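PDB 1QYD: pinoresinol-lariciresinol reductase, which catalyses the NADPH-dependent, enantioselective reduction of (-)-pinoresinol to (-)-lariciresinol and onward to (+)-secoisolariciresinol in lignan biosynthesis. Local coordinates for residues M224-I235 with Y302-E310. Residues are numbered along the deposited sequence; the frame is centred on the assembly and turned at random.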
ATOM      1  N   MET A 224      -0.860 -33.201  15.894  1.00 20.07           N
ATOM      2  CA  MET A 224       0.509 -33.670  15.700  1.00 23.89           C
ATOM      3  C   MET A 224       1.540 -32.637  15.244  1.00 24.07           C
ATOM      4  O   MET A 224       2.734 -32.740  15.578  1.00 30.93           O
ATOM      5  CB  MET A 224       0.528 -34.821  14.691  1.00 23.74           C
ATOM      6  CG  MET A 224       0.023 -36.109  15.320  1.00 28.36           C
ATOM      7  SD  MET A 224       0.323 -37.623  14.363  1.00 36.67           S
ATOM      8  CE  MET A 224       2.051 -37.827  14.713  1.00 40.24           C
ATOM      9  N   ASN A 225       1.060 -31.642  14.487  1.00 16.03           N
ATOM     10  CA  ASN A 225       1.922 -30.615  13.972  1.00  5.11           C
ATOM     11  C   ASN A 225       1.858 -29.364  14.810  1.00  7.94           C
ATOM     12  O   ASN A 225       2.096 -28.295  14.253  1.00  9.51           O
ATOM     13  CB  ASN A 225       1.546 -30.276  12.551  1.00  7.31           C
ATOM     14  CG  ASN A 225       1.487 -31.454  11.588  1.00 16.13           C
ATOM     15  OD1 ASN A 225       1.479 -32.632  11.976  1.00 18.74           O
ATOM     16  ND2 ASN A 225       1.422 -31.104  10.296  1.00 11.40           N
ATOM     17  N   ILE A 226       1.528 -29.389  16.128  1.00 12.65           N
ATOM     18  CA  ILE A 226       1.668 -28.161  16.929  1.00 12.13           C
ATOM     19  C   ILE A 226       3.062 -28.236  17.576  1.00 17.23           C
ATOM     20  O   ILE A 226       3.313 -28.605  18.740  1.00 24.74           O
ATOM     21  CB  ILE A 226       0.603 -28.059  18.018  1.00 11.90           C
ATOM     22  CG1 ILE A 226      -0.812 -28.154  17.450  1.00 17.81           C
ATOM     23  CG2 ILE A 226       0.848 -26.716  18.712  1.00  8.98           C
ATOM     24  CD1 ILE A 226      -1.918 -28.575  18.431  1.00 14.74           C
ATOM     25  N   LEU A 227       3.996 -27.829  16.718  1.00 12.85           N
ATOM     26  CA  LEU A 227       5.393 -27.969  17.016  1.00  7.96           C
ATOM     27  C   LEU A 227       6.179 -26.682  17.028  1.00  9.94           C
ATOM     28  O   LEU A 227       5.968 -25.738  16.267  1.00  7.64           O
ATOM     29  CB  LEU A 227       5.969 -28.925  16.006  1.00  2.00           C
ATOM     30  CG  LEU A 227       5.303 -30.263  15.866  1.00  2.00           C
ATOM     31  CD1 LEU A 227       5.817 -30.970  14.645  1.00  2.00           C
ATOM     32  CD2 LEU A 227       5.525 -31.026  17.119  1.00 10.26           C
ATOM     33  N   SER A 228       7.122 -26.708  17.962  1.00 12.56           N
ATOM     34  CA  SER A 228       8.045 -25.613  18.125  1.00 11.11           C
ATOM     35  C   SER A 228       9.058 -25.631  16.991  1.00  7.49           C
ATOM     36  O   SER A 228       9.071 -26.563  16.185  1.00  2.00           O
ATOM     37  CB  SER A 228       8.737 -25.733  19.504  1.00 16.69           C
ATOM     38  OG  SER A 228       9.533 -26.885  19.806  1.00 16.16           O
ATOM     39  N   GLN A 229       9.898 -24.590  16.930  1.00  7.62           N
ATOM     40  CA  GLN A 229      10.911 -24.448  15.889  1.00  9.36           C
ATOM     41  C   GLN A 229      11.966 -25.530  15.882  1.00 12.92           C
ATOM     42  O   GLN A 229      12.281 -26.104  14.847  1.00 16.93           O
ATOM     43  CB  GLN A 229      11.636 -23.131  16.017  1.00 11.48           C
ATOM     44  CG  GLN A 229      12.581 -22.936  14.823  1.00  7.35           C
ATOM     45  CD  GLN A 229      13.375 -21.662  14.960  1.00  2.85           C
ATOM     46  OE1 GLN A 229      13.271 -20.916  15.938  1.00  5.18           O
ATOM     47  NE2 GLN A 229      14.194 -21.431  13.944  1.00  9.13           N
ATOM     48  N   LYS A 230      12.503 -25.706  17.089  1.00 15.57           N
ATOM     49  CA  LYS A 230      13.504 -26.676  17.450  1.00 11.86           C
ATOM     50  C   LYS A 230      12.952 -28.071  17.195  1.00  9.48           C
ATOM     51  O   LYS A 230      13.671 -28.909  16.660  1.00 19.67           O
ATOM     52  CB  LYS A 230      13.804 -26.367  18.910  1.00 22.08           C
ATOM     53  CG  LYS A 230      14.920 -26.968  19.759  1.00 27.20           C
ATOM     54  CD  LYS A 230      14.742 -26.340  21.167  1.00 32.29           C
ATOM     55  CE  LYS A 230      15.693 -26.900  22.258  1.00 38.24           C
ATOM     56  NZ  LYS A 230      15.299 -26.576  23.630  1.00 30.18           N
ATOM     57  N   GLU A 231      11.703 -28.394  17.515  1.00  2.37           N
ATOM     58  CA  GLU A 231      11.216 -29.725  17.232  1.00  5.18           C
ATOM     59  C   GLU A 231      11.039 -30.067  15.788  1.00 10.31           C
ATOM     60  O   GLU A 231      10.953 -31.262  15.519  1.00 17.06           O
ATOM     61  CB  GLU A 231       9.893 -29.999  17.812  1.00 11.57           C
ATOM     62  CG  GLU A 231       9.833 -29.915  19.315  1.00 16.78           C
ATOM     63  CD  GLU A 231       8.385 -30.075  19.710  1.00 21.72           C
ATOM     64  OE1 GLU A 231       7.650 -29.087  19.664  1.00 21.21           O
ATOM     65  OE2 GLU A 231       7.997 -31.200  20.022  1.00 30.31           O
ATOM     66  N   VAL A 232      10.891 -29.087  14.876  1.00 15.33           N
ATOM     67  CA  VAL A 232      10.865 -29.342  13.426  1.00 19.54           C
ATOM     68  C   VAL A 232      12.313 -29.490  12.922  1.00 18.33           C
ATOM     69  O   VAL A 232      12.581 -30.249  11.986  1.00 20.20           O
ATOM     70  CB  VAL A 232      10.137 -28.179  12.657  1.00 23.03           C
ATOM     71  CG1 VAL A 232      10.278 -28.222  11.106  1.00  6.66           C
ATOM     72  CG2 VAL A 232       8.672 -28.320  13.039  1.00 17.27           C
ATOM     73  N   ILE A 233      13.266 -28.783  13.552  1.00 13.20           N
ATOM     74  CA  ILE A 233      14.670 -28.958  13.263  1.00 10.82           C
ATOM     75  C   ILE A 233      14.992 -30.365  13.654  1.00 11.68           C
ATOM     76  O   ILE A 233      15.751 -30.999  12.940  1.00 19.46           O
ATOM     77  CB  ILE A 233      15.563 -28.051  14.063  1.00  2.56           C
ATOM     78  CG1 ILE A 233      15.198 -26.594  13.820  1.00  7.21           C
ATOM     79  CG2 ILE A 233      16.993 -28.328  13.646  1.00 13.24           C
ATOM     80  CD1 ILE A 233      16.092 -25.441  14.337  1.00  2.00           C
ATOM     81  N   GLN A 234      14.376 -30.862  14.731  1.00 18.97           N
ATOM     82  CA  GLN A 234      14.614 -32.208  15.226  1.00 25.91           C
ATOM     83  C   GLN A 234      14.094 -33.372  14.417  1.00 29.70           C
ATOM     84  O   GLN A 234      14.666 -34.466  14.525  1.00 38.54           O
ATOM     85  CB  GLN A 234      14.064 -32.350  16.605  1.00 26.83           C
ATOM     86  CG  GLN A 234      15.053 -31.834  17.631  1.00 27.85           C
ATOM     87  CD  GLN A 234      14.492 -31.895  19.038  1.00 30.98           C
ATOM     88  OE1 GLN A 234      14.709 -30.988  19.842  1.00 39.52           O
ATOM     89  NE2 GLN A 234      13.743 -32.953  19.368  1.00 24.49           N
ATOM     90  N   ILE A 235      13.029 -33.152  13.631  1.00 24.47           N
ATOM     91  CA  ILE A 235      12.533 -34.147  12.687  1.00 18.35           C
ATOM     92  C   ILE A 235      13.510 -34.191  11.516  1.00 18.08           C
ATOM     93  O   ILE A 235      13.688 -35.251  10.919  1.00 13.14           O
ATOM     94  CB  ILE A 235      11.114 -33.741  12.220  1.00 21.56           C
ATOM     95  CG1 ILE A 235      10.141 -33.815  13.406  1.00 21.24           C
ATOM     96  CG2 ILE A 235      10.655 -34.649  11.080  1.00 22.63           C
ATOM     97  CD1 ILE A 235       8.804 -33.051  13.279  1.00  2.00           C
ATOM     98  N   TYR A 302      -4.232 -35.784   7.547  1.00 35.13           N
ATOM     99  CA  TYR A 302      -3.196 -34.765   7.579  1.00 32.08           C
ATOM    100  C   TYR A 302      -1.820 -35.371   7.686  1.00 31.44           C
ATOM    101  O   TYR A 302      -1.542 -36.380   8.339  1.00 30.73           O
ATOM    102  CB  TYR A 302      -3.381 -33.737   8.734  1.00 28.69           C
ATOM    103  CG  TYR A 302      -3.313 -34.241  10.155  1.00 31.20           C
ATOM    104  CD1 TYR A 302      -4.486 -34.671  10.772  1.00 26.42           C
ATOM    105  CD2 TYR A 302      -2.079 -34.311  10.823  1.00 35.32           C
ATOM    106  CE1 TYR A 302      -4.431 -35.186  12.068  1.00 29.98           C
ATOM    107  CE2 TYR A 302      -2.021 -34.834  12.123  1.00 35.18           C
ATOM    108  CZ  TYR A 302      -3.202 -35.272  12.739  1.00 36.26           C
ATOM    109  OH  TYR A 302      -3.169 -35.819  14.015  1.00 41.96           O
ATOM    110  N   VAL A 303      -1.007 -34.698   6.893  1.00 29.33           N
ATOM    111  CA  VAL A 303       0.409 -34.963   6.800  1.00 27.58           C
ATOM    112  C   VAL A 303       1.127 -34.280   7.949  1.00 27.17           C
ATOM    113  O   VAL A 303       0.906 -33.117   8.307  1.00 32.93           O
ATOM    114  CB  VAL A 303       0.852 -34.465   5.423  1.00 20.36           C
ATOM    115  CG1 VAL A 303       2.333 -34.301   5.278  1.00 17.80           C
ATOM    116  CG2 VAL A 303       0.428 -35.529   4.446  1.00 28.97           C
ATOM    117  N   THR A 304       1.962 -35.119   8.551  1.00 26.75           N
ATOM    118  CA  THR A 304       2.812 -34.733   9.670  1.00 18.82           C
ATOM    119  C   THR A 304       4.112 -34.158   9.100  1.00 19.80           C
ATOM    120  O   THR A 304       4.417 -34.352   7.911  1.00 16.18           O
ATOM    121  CB  THR A 304       3.042 -35.989  10.553  1.00 14.91           C
ATOM    122  OG1 THR A 304       3.832 -36.963   9.874  1.00 16.13           O
ATOM    123  CG2 THR A 304       1.701 -36.623  10.871  1.00 10.85           C
ATOM    124  N   MET A 305       4.882 -33.400   9.901  1.00 16.43           N
ATOM    125  CA  MET A 305       6.134 -32.831   9.410  1.00 11.82           C
ATOM    126  C   MET A 305       7.268 -33.852   9.228  1.00 10.15           C
ATOM    127  O   MET A 305       8.328 -33.580   8.698  1.00  7.59           O
ATOM    128  CB  MET A 305       6.543 -31.737  10.361  1.00 11.27           C
ATOM    129  CG  MET A 305       5.423 -30.749  10.517  1.00 15.87           C
ATOM    130  SD  MET A 305       4.850 -30.310   8.868  1.00 17.60           S
ATOM    131  CE  MET A 305       6.181 -29.217   8.565  1.00 21.80           C
ATOM    132  N   ASP A 306       7.031 -35.072   9.674  1.00 10.44           N
ATOM    133  CA  ASP A 306       7.870 -36.233   9.533  1.00 10.41           C
ATOM    134  C   ASP A 306       7.607 -36.688   8.124  1.00 11.19           C
ATOM    135  O   ASP A 306       8.515 -36.751   7.312  1.00 17.61           O
ATOM    136  CB  ASP A 306       7.436 -37.277  10.563  1.00 14.84           C
ATOM    137  CG  ASP A 306       7.707 -36.873  12.020  1.00 22.23           C
ATOM    138  OD1 ASP A 306       7.038 -35.982  12.559  1.00 21.74           O
ATOM    139  OD2 ASP A 306       8.625 -37.442  12.618  1.00 30.06           O
ATOM    140  N   SER A 307       6.362 -36.953   7.765  1.00 13.31           N
ATOM    141  CA  SER A 307       6.053 -37.375   6.418  1.00 17.09           C
ATOM    142  C   SER A 307       6.245 -36.294   5.346  1.00 12.34           C
ATOM    143  O   SER A 307       6.595 -36.610   4.205  1.00 12.70           O
ATOM    144  CB  SER A 307       4.645 -37.910   6.493  1.00 16.58           C
ATOM    145  OG  SER A 307       4.631 -38.927   7.499  1.00 20.86           O
ATOM    146  N   TYR A 308       6.061 -35.015   5.697  1.00 10.05           N
ATOM    147  CA  TYR A 308       6.359 -33.900   4.807  1.00  8.31           C
ATOM    148  C   TYR A 308       7.875 -33.732   4.657  1.00  8.51           C
ATOM    149  O   TYR A 308       8.366 -33.588   3.534  1.00  6.33           O
ATOM    150  CB  TYR A 308       5.767 -32.605   5.349  1.00  8.95           C
ATOM    151  CG  TYR A 308       5.772 -31.464   4.332  1.00 14.25           C
ATOM    152  CD1 TYR A 308       4.670 -31.305   3.509  1.00  7.57           C
ATOM    153  CD2 TYR A 308       6.856 -30.585   4.191  1.00 22.21           C
ATOM    154  CE1 TYR A 308       4.627 -30.302   2.555  1.00 11.73           C
ATOM    155  CE2 TYR A 308       6.816 -29.561   3.229  1.00 23.43           C
ATOM    156  CZ  TYR A 308       5.691 -29.435   2.415  1.00 21.00           C
ATOM    157  OH  TYR A 308       5.608 -28.446   1.452  1.00 27.63           O
ATOM    158  N   LEU A 309       8.668 -33.742   5.749  1.00 12.85           N
ATOM    159  CA  LEU A 309      10.121 -33.664   5.629  1.00 14.98           C
ATOM    160  C   LEU A 309      10.757 -34.938   5.042  1.00 14.28           C
ATOM    161  O   LEU A 309      11.792 -34.858   4.382  1.00 12.80           O
ATOM    162  CB  LEU A 309      10.690 -33.280   7.024  1.00  9.29           C
ATOM    163  CG  LEU A 309      10.534 -31.776   7.374  1.00  9.64           C
ATOM    164  CD1 LEU A 309      10.702 -31.557   8.850  1.00 14.66           C
ATOM    165  CD2 LEU A 309      11.621 -30.944   6.708  1.00  8.07           C
ATOM    166  N   GLU A 310      10.071 -36.089   5.128  1.00 17.49           N
ATOM    167  CA  GLU A 310      10.466 -37.395   4.588  1.00 21.57           C
ATOM    168  C   GLU A 310      10.483 -37.397   3.056  1.00 20.36           C
ATOM    169  O   GLU A 310      10.363 -38.438   2.405  1.00 26.21           O
ATOM    170  CB  GLU A 310       9.476 -38.454   5.155  1.00 27.50           C
ATOM    171  CG  GLU A 310       9.634 -39.981   5.027  1.00 37.76           C
ATOM    172  CD  GLU A 310       8.650 -40.819   5.883  1.00 44.89           C
ATOM    173  OE1 GLU A 310       9.045 -41.258   6.968  1.00 45.10           O
ATOM    174  OE2 GLU A 310       7.498 -41.052   5.485  1.00 40.46           O
TER
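With CG opposite its own carbonyl carbon, Asn225 extends its amide to the backbone of Val303, while Tyr302 CG sits between its backbone N and carbonyl carbon (chi1 63°), which stands the ring beside Met224. In this NmrA-type reductase, residues 302-310, a loop leading into the short C-terminal helix 305-309, pack against the residues just before strand 226-228 and the first turns of the helix after it, away from the cofactor and substrate sites. Asn225 ND2 donates to Val303 O over 2.9 Å, nearly straight at 169° and within the carbonyl plane; its second bond goes to Trp194 O, so ND2 is gripped by two backbone carbonyls, which would fix the turn of the buried amide. A leucine here would probably leave the carbonyls of Val303 and Trp194 without their shared donor and free the extended residues before helix 305-309 to shift. Met224 CB meets the Tyr302 ring at its edge, 3.6 Å from CE2, and the sulfur adds an oblique Met-aromatic contact. Further along, the two helices cross at -49°. Ile235 CD1 lies 3.9 Å from Met305 CB, and Ile235 CG2 is 3.8 Å from Leu309 CD1, which Val232 CG1 also touches. Thr304 N-caps the short helix, its OG1 accepting from Ser307 N at 3.3 Å.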